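Response regulator receiver protein (Pseudoalteromonas atlantica T6c, PDB 3KTO) is a CheY-like response regulator receiver protein, probably serving in signal-dependent regulation of transcription. Local coordinates at residues L11-Q15 against K16-A20. Numbering follows the deposited sequence.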
loop_
_atom_site.group_PDB
_atom_site.type_symbol
_atom_site.label_atom_id
_atom_site.label_comp_id
_atom_site.label_asym_id
_atom_site.label_seq_id
_atom_site.Cartn_x
_atom_site.Cartn_y
_atom_site.Cartn_z
ATOM N N LEU A 11 6.907 -11.933 -14.240
ATOM C CA LEU A 11 6.602 -11.168 -13.038
ATOM C C LEU A 11 5.101 -11.282 -12.766
ATOM O O LEU A 11 4.280 -10.947 -13.615
ATOM C CB LEU A 11 6.988 -9.695 -13.211
ATOM C CG LEU A 11 6.522 -8.725 -12.111
ATOM C CD1 LEU A 11 7.029 -9.175 -10.746
ATOM C CD2 LEU A 11 7.019 -7.324 -12.415
ATOM N N VAL A 12 4.744 -11.791 -11.591
ATOM C CA VAL A 12 3.341 -11.920 -11.209
ATOM C C VAL A 12 3.153 -11.002 -9.996
ATOM O O VAL A 12 3.690 -11.256 -8.917
ATOM C CB VAL A 12 2.996 -13.377 -10.843
ATOM C CG1 VAL A 12 1.499 -13.542 -10.710
ATOM C CG2 VAL A 12 3.527 -14.322 -11.906
ATOM N N ASP A 13 2.400 -9.928 -10.196
ATOM C CA ASP A 13 2.171 -8.937 -9.157
ATOM C C ASP A 13 0.891 -8.201 -9.542
ATOM O O ASP A 13 0.775 -7.718 -10.668
ATOM C CB ASP A 13 3.364 -7.965 -9.137
ATOM C CG ASP A 13 3.305 -6.970 -7.989
ATOM O OD1 ASP A 13 2.194 -6.546 -7.617
ATOM O OD2 ASP A 13 4.380 -6.596 -7.474
ATOM N N HIS A 14 -0.058 -8.112 -8.617
ATOM C CA HIS A 14 -1.331 -7.440 -8.880
ATOM C C HIS A 14 -1.246 -5.911 -8.841
ATOM O O HIS A 14 -2.210 -5.221 -9.174
ATOM C CB HIS A 14 -2.377 -7.896 -7.869
ATOM C CG HIS A 14 -2.034 -7.538 -6.459
ATOM N ND1 HIS A 14 -0.987 -8.121 -5.782
ATOM C CD2 HIS A 14 -2.557 -6.614 -5.619
ATOM C CE1 HIS A 14 -0.880 -7.572 -4.584
ATOM N NE2 HIS A 14 -1.821 -6.655 -4.461
ATOM N N GLN A 15 -0.101 -5.380 -8.425
ATOM C CA GLN A 15 0.067 -3.936 -8.360
ATOM C C GLN A 15 0.565 -3.374 -9.689
ATOM O O GLN A 15 1.698 -3.631 -10.097
ATOM C CB GLN A 15 1.041 -3.568 -7.243
ATOM C CG GLN A 15 0.450 -3.697 -5.844
ATOM C CD GLN A 15 -0.698 -2.722 -5.606
ATOM O OE1 GLN A 15 -0.608 -1.542 -5.951
ATOM N NE2 GLN A 15 -1.775 -3.210 -5.001
ATOM N N LYS A 16 -0.295 -2.615 -10.359
ATOM C CA LYS A 16 0.047 -2.008 -11.637
ATOM C C LYS A 16 1.335 -1.201 -11.569
ATOM O O LYS A 16 2.208 -1.349 -12.423
ATOM C CB LYS A 16 -1.088 -1.104 -12.125
ATOM C CG LYS A 16 -2.315 -1.849 -12.615
ATOM C CD LYS A 16 -3.293 -0.904 -13.295
ATOM C CE LYS A 16 -3.896 0.080 -12.314
ATOM N NZ LYS A 16 -4.794 -0.607 -11.350
ATOM N N ASP A 17 1.454 -0.344 -10.560
ATOM C CA ASP A 17 2.649 0.483 -10.408
ATOM C C ASP A 17 3.901 -0.379 -10.281
ATOM O O ASP A 17 4.960 -0.037 -10.809
ATOM C CB ASP A 17 2.532 1.387 -9.171
ATOM C CG ASP A 17 1.349 2.339 -9.244
ATOM O OD1 ASP A 17 0.760 2.489 -10.333
ATOM O OD2 ASP A 17 1.012 2.949 -8.208
ATOM N N ALA A 18 3.775 -1.490 -9.564
ATOM C CA ALA A 18 4.891 -2.404 -9.367
ATOM C C ALA A 18 5.360 -2.975 -10.702
ATOM O O ALA A 18 6.546 -2.931 -11.015
ATOM C CB ALA A 18 4.484 -3.529 -8.422
ATOM N N ARG A 19 4.433 -3.513 -11.490
ATOM C CA ARG A 19 4.790 -4.069 -12.789
ATOM C C ARG A 19 5.466 -2.989 -13.631
ATOM O O ARG A 19 6.447 -3.248 -14.328
ATOM C CB ARG A 19 3.545 -4.594 -13.513
ATOM C CG ARG A 19 2.797 -5.680 -12.746
ATOM C CD ARG A 19 1.833 -6.441 -13.632
ATOM N NE ARG A 19 0.709 -5.643 -14.114
ATOM C CZ ARG A 19 -0.389 -5.377 -13.411
ATOM N NH1 ARG A 19 -0.524 -5.838 -12.177
ATOM N NH2 ARG A 19 -1.374 -4.677 -13.959
ATOM N N ALA A 20 4.937 -1.772 -13.564
ATOM C CA ALA A 20 5.509 -0.667 -14.319
ATOM C C ALA A 20 6.924 -0.358 -13.832
ATOM O O ALA A 20 7.882 -0.413 -14.606
ATOM C CB ALA A 20 4.628 0.570 -14.184
HETATM O O HOH W 1 -0.959 -0.222 -8.360
#
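R19 reaches back from the first turn of helix 16-26 to the strand-to-helix loop, where its NH1 donates to the carbonyl O of D13 at 2.7 Å. The donor lies in the carbonyl plane on a lone pair, and the oxygen sits only 11° out of the guanidinium plane. D13 O and H14 C both lie at the edge of that flat group. A long, flexible arginine suits this place: bent at chi3, it folds its guanidinium back over K16, whose CA lies against one face, offset toward the rim. The backbone of R19 adds a second tie, its N donating to Q15 O at 3.1 Å, nearly straight at 166°, the i to i+4 bond that starts the helix.

A18 packs its CB 3.2 Å from D13 OD2 and 3.6 Å from Q15 CB; the small methyl fits against the carboxylate. The CD2 methyl of L11 packs 4.0 Å from R19 CA, and L11 also touches I33, C35 and I55.

D13 is itself positioned by an Asx turn. With CG anti to the backbone N (chi1 -174°), its OD1 accepts from Q15 N at 2.7 Å, on the anti side and tilted out of the carboxylate plane, while OD2 forms a salt bridge with K109. Q15, at the N-cap position, lays its CG over one face of the H14 ring, offset toward the rim, and a water accepts from D17 N and donates to Q15 OE1.

The loop leaves the carboxyl end of strand 8-12, where CheY-family receiver domains carry their acidic pocket, consistent with a place for D13 there. Strands 32-36 and 51-57 flank strand 8-12, and helix 16-26 opens the beta-alpha-beta crossover to strand 32-36.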